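PDB 6XXW: beta-glucuronidase from Dictyoglomus thermophilum, which probably hydrolyses beta-D-glucuronides, releasing glucuronic acid. Local coordinates for residues 308-312 / 573-577; 328-332 / 570-574. One frame throughout, in Å; residues are numbered along the deposited sequence. Where two conformers were deposited one is given.

Both contacts lie in the TIM-barrel domain and use one loop, the one between strand 544-550 and helix 580-591. Their centres are about 10 Å apart, and they share T573 and R574. Contact 1 ties the turn 573-577 to loop 308-312 by charges and hydrogen bonds. Contact 2 anchors the residues just before that turn to helix 319-332 by apolar packing. The two meet where R576 CG touches L328 CD1 at 3.6 Å. A bound TRS molecule, probably from the crystallisation liquor, lies about 3 Å from the R574 side chain at its nearest atoms. Both contacts also touch a second subunit.

Contact 1: 308-312 / 573-577; sequences EDSDI and TRNRQ
R574 reaches from a type I beta turn, T573 to R576, to two aspartates of loop 308-312. Its CB points toward that loop. R574 CG lies anti to the backbone N (chi1 -163°), and the chain runs extended to NE. R574 CG passes D311 OD1 and D309 OD1, both at 3.8 Å. R574 CD comes closer to D311 OD1, at 3.2 Å. R574 NE then donates to D309 OD1 at 2.8 Å in a nearly straight salt bridge on the syn side of the oxygen. R574 NH2 donates to D309 OD2 at 2.9 Å from above the carboxylate plane. This side-on, two-nitrogen grip fixes the rotation of the guanidinium. R574 NH1 completes the salt-bridge network of D309, D311 and R574 with a weak bond to D311 OD1 at 3.0 Å. The D311 carboxylate and R574 guanidinium planes stand 87° apart. S310 O sits over one face of the guanidinium. A leucine in place of R574 would probably leave D309 and D311 without their shared positive partner. R576 NH2 donates to D309 O at 3.3 Å, and R576 NH1 to R574 O, within the same turn, at 2.9 Å. R576 NE pairs with D325 of helix 319-332. Y179 OH bonds R574 NH2, and M556 N bonds D309 OD2. The contact joins the loop after strand 297-305 to the loop before helix 580-591, with helix 319-332 beside R576.

Contact 2: 328-332 / 570-574; sequences LLKWI and GVFTR
F572 puts its ring against L328, W331 and I332, all on helix 319-332 of the TIM barrel. This helix follows barrel strand 297-305. The loop carrying F572 follows strand 544-550, whose parallel pairing with 297-305 closes the barrel. The contact joins helix 319-332 to that loop.

L328 lies over one face of the phenyl ring, and L328 CD2 touches F572 CE2 at 3.7 Å. W331 comes at the edge of the phenyl ring, with W331 CZ3 3.9 Å from F572 CE2. The I332 and F572 side chains point at each other from opposite directions, and I332 CD1 ends obliquely to the ring, 4.0 Å from F572 CZ. CG1 of I332 lies roughly anti to the backbone N (chi1 -153°) and the chain runs on extended, which carries CD1 out to the ring.

Further out, the backbone of F572 bonds with F552 and D554, and the backbone of V571 bonds with N551 and K579. These bonds hold the loop in place. The F552 ring also meets that of F572, with the planes at about 45°. F304 of strand 297-305 and L585 and W589 of helix 580-591 pack on I332. K586 of the same helix makes a cation-pi contact with W331 and bonds W331 O. Q63 of a second subunit packs on L328 and W331. D517 of a third subunit also packs on W331. Back at the phenyl face, L328 CD1 makes a CH-pi contact, 4.3 Å from the F572 ring centroid and 14° off the normal.

Contact 1: 308-312 / 573-577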
# COMPACT_ATOMS: atom_id res chain seq x y z
N GLU A 308 -1.70 -5.95 -23.88
CA GLU A 308 -0.35 -5.48 -24.15
C GLU A 308 -0.20 -4.17 -23.39
O GLU A 308 -0.60 -3.11 -23.86
CB GLU A 308 -0.10 -5.33 -25.64
CG GLU A 308 0.11 -6.68 -26.31
CD GLU A 308 0.52 -6.55 -27.76
OE1 GLU A 308 -0.15 -5.79 -28.50
OE2 GLU A 308 1.52 -7.20 -28.16
N ASP A 309 0.36 -4.26 -22.18
CA ASP A 309 0.36 -3.15 -21.24
C ASP A 309 1.45 -3.41 -20.21
O ASP A 309 1.55 -4.53 -19.70
CB ASP A 309 -1.02 -3.01 -20.57
CG ASP A 309 -1.02 -2.06 -19.38
OD1 ASP A 309 -0.54 -2.45 -18.29
OD2 ASP A 309 -1.50 -0.92 -19.54
N SER A 310 2.25 -2.40 -19.93
CA SER A 310 3.25 -2.49 -18.88
C SER A 310 3.66 -1.08 -18.47
O SER A 310 3.35 -0.11 -19.16
CB SER A 310 4.43 -3.38 -19.35
OG SER A 310 5.36 -2.66 -20.14
N ASP A 311 4.33 -0.98 -17.31
CA ASP A 311 4.68 0.31 -16.74
C ASP A 311 5.52 1.14 -17.71
O ASP A 311 6.46 0.63 -18.32
CB ASP A 311 5.47 0.14 -15.43
CG ASP A 311 4.58 -0.02 -14.21
OD1 ASP A 311 3.41 0.43 -14.23
OD2 ASP A 311 5.06 -0.60 -13.21
N ILE A 312 5.18 2.43 -17.81
CA ILE A 312 5.97 3.46 -18.50
C ILE A 312 5.85 3.37 -20.02
O ILE A 312 5.58 4.38 -20.68
CB ILE A 312 7.46 3.47 -18.10
CG1 ILE A 312 7.66 3.41 -16.57
CG2 ILE A 312 8.11 4.75 -18.62
CD1 ILE A 312 6.93 4.49 -15.83
N THR A 573 0.07 -8.06 -10.18
CA THR A 573 0.17 -6.62 -10.26
C THR A 573 0.76 -6.23 -11.62
O THR A 573 1.25 -7.07 -12.38
CB THR A 573 1.05 -6.07 -9.13
OG1 THR A 573 2.37 -6.59 -9.28
CG2 THR A 573 0.49 -6.49 -7.79
N ARG A 574 0.73 -4.92 -11.93
CA ARG A 574 1.27 -4.48 -13.21
C ARG A 574 2.77 -4.77 -13.32
O ARG A 574 3.29 -4.94 -14.43
CB ARG A 574 1.01 -3.00 -13.42
CG ARG A 574 1.17 -2.55 -14.87
CD ARG A 574 0.77 -1.11 -15.02
NE ARG A 574 0.45 -0.71 -16.39
CZ ARG A 574 0.66 0.52 -16.85
NH1 ARG A 574 1.20 1.43 -16.06
NH2 ARG A 574 0.32 0.85 -18.09
N ASN A 575 3.49 -4.81 -12.19
CA ASN A 575 4.89 -5.18 -12.20
C ASN A 575 5.09 -6.68 -12.05
O ASN A 575 6.18 -7.12 -11.66
CB ASN A 575 5.66 -4.41 -11.11
CG ASN A 575 5.26 -4.79 -9.71
OD1 ASN A 575 4.28 -5.52 -9.48
ND2 ASN A 575 6.01 -4.29 -8.73
N ARG A 576 4.06 -7.48 -12.35
CA ARG A 576 4.18 -8.92 -12.56
C ARG A 576 4.51 -9.68 -11.27
O ARG A 576 5.29 -10.64 -11.28
CB ARG A 576 5.21 -9.24 -13.65
CG ARG A 576 4.61 -9.40 -15.05
CD ARG A 576 3.93 -8.14 -15.51
NE ARG A 576 3.42 -8.26 -16.87
CZ ARG A 576 2.62 -7.37 -17.45
NH1 ARG A 576 2.23 -6.29 -16.78
NH2 ARG A 576 2.21 -7.57 -18.71
N GLN A 577 3.88 -9.29 -10.16
CA GLN A 577 3.96 -10.05 -8.91
C GLN A 577 2.57 -10.52 -8.49
O GLN A 577 1.57 -9.84 -8.76
CB GLN A 577 4.58 -9.21 -7.78
CG GLN A 577 6.01 -8.74 -8.04
CD GLN A 577 6.97 -9.87 -8.38
OE1 GLN A 577 6.83 -10.99 -7.89
NE2 GLN A 577 7.96 -9.57 -9.21
O HOH W 1 -0.51 -5.05 -17.43
O HOH W 2 5.07 -3.35 -15.79

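Contact 2: 328-332 / 570-574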
# COMPACT_ATOMS: atom_id res chain seq x y z
N LEU A 328 5.66 -16.77 -15.85
CA LEU A 328 4.57 -16.73 -14.89
C LEU A 328 3.42 -17.63 -15.32
O LEU A 328 2.81 -18.31 -14.48
CB LEU A 328 4.08 -15.29 -14.70
CG LEU A 328 4.99 -14.35 -13.89
CD1 LEU A 328 4.52 -12.88 -14.04
CD2 LEU A 328 5.04 -14.77 -12.44
N LEU A 329 3.11 -17.66 -16.62
CA LEU A 329 2.07 -18.56 -17.11
C LEU A 329 2.41 -20.01 -16.78
O LEU A 329 1.55 -20.78 -16.33
CB LEU A 329 1.90 -18.38 -18.62
CG LEU A 329 1.15 -17.13 -19.12
CD1 LEU A 329 1.04 -17.15 -20.68
CD2 LEU A 329 -0.22 -17.03 -18.49
N LYS A 330 3.66 -20.41 -17.01
CA LYS A 330 4.07 -21.77 -16.68
C LYS A 330 4.08 -22.00 -15.18
O LYS A 330 3.63 -23.05 -14.70
CB LYS A 330 5.44 -22.08 -17.30
CG LYS A 330 5.40 -22.33 -18.81
CD LYS A 330 4.64 -23.61 -19.18
CE LYS A 330 5.56 -24.84 -19.17
NZ LYS A 330 4.85 -26.10 -19.57
N TRP A 331 4.54 -21.00 -14.41
CA TRP A 331 4.57 -21.12 -12.94
C TRP A 331 3.17 -21.34 -12.36
O TRP A 331 2.97 -22.21 -11.49
CB TRP A 331 5.19 -19.85 -12.35
CG TRP A 331 5.07 -19.74 -10.85
CD1 TRP A 331 5.86 -20.34 -9.92
CD2 TRP A 331 4.10 -18.98 -10.12
NE1 TRP A 331 5.45 -20.00 -8.65
CE2 TRP A 331 4.36 -19.17 -8.75
CE3 TRP A 331 3.03 -18.16 -10.50
CZ2 TRP A 331 3.60 -18.57 -7.74
CZ3 TRP A 331 2.26 -17.56 -9.51
CH2 TRP A 331 2.55 -17.77 -8.14
N ILE A 332 2.20 -20.54 -12.80
CA ILE A 332 0.85 -20.66 -12.25
C ILE A 332 0.08 -21.85 -12.81
O ILE A 332 -0.98 -22.20 -12.28
CB ILE A 332 0.12 -19.32 -12.48
CG1 ILE A 332 -0.97 -19.10 -11.41
CG2 ILE A 332 -0.47 -19.25 -13.91
CD1 ILE A 332 -1.71 -17.77 -11.57
N GLY A 570 -6.31 -7.55 -12.30
CA GLY A 570 -5.19 -8.45 -12.54
C GLY A 570 -5.06 -9.48 -11.43
O GLY A 570 -5.31 -9.20 -10.25
N VAL A 571 -4.69 -10.71 -11.82
CA VAL A 571 -4.24 -11.72 -10.86
C VAL A 571 -2.80 -11.42 -10.43
O VAL A 571 -2.39 -11.78 -9.32
CB VAL A 571 -4.39 -13.11 -11.51
CG1 VAL A 571 -3.52 -14.15 -10.84
CG2 VAL A 571 -5.85 -13.55 -11.55
N PHE A 572 -2.04 -10.76 -11.29
CA PHE A 572 -0.72 -10.22 -10.98
C PHE A 572 -0.81 -8.69 -10.96
O PHE A 572 -1.64 -8.10 -11.65
CB PHE A 572 0.34 -10.65 -12.02
CG PHE A 572 0.56 -12.13 -12.06
CD1 PHE A 572 -0.12 -12.92 -12.97
CD2 PHE A 572 1.44 -12.74 -11.18
CE1 PHE A 572 0.07 -14.29 -13.01
CE2 PHE A 572 1.64 -14.12 -11.21
CZ PHE A 572 0.95 -14.90 -12.14
N THR A 573 0.07 -8.06 -10.18
CA THR A 573 0.17 -6.62 -10.26
C THR A 573 0.76 -6.23 -11.62
O THR A 573 1.25 -7.07 -12.38
CB THR A 573 1.05 -6.07 -9.13
OG1 THR A 573 2.37 -6.59 -9.28
CG2 THR A 573 0.49 -6.49 -7.79
N ARG A 574 0.73 -4.92 -11.93
CA ARG A 574 1.27 -4.48 -13.21
C ARG A 574 2.77 -4.77 -13.32
O ARG A 574 3.29 -4.94 -14.43
CB ARG A 574 1.01 -3.00 -13.42
CG ARG A 574 1.17 -2.55 -14.87
CD ARG A 574 0.77 -1.11 -15.02
NE ARG A 574 0.45 -0.71 -16.39
CZ ARG A 574 0.66 0.52 -16.85
NH1 ARG A 574 1.20 1.43 -16.06
NH2 ARG A 574 0.32 0.85 -18.09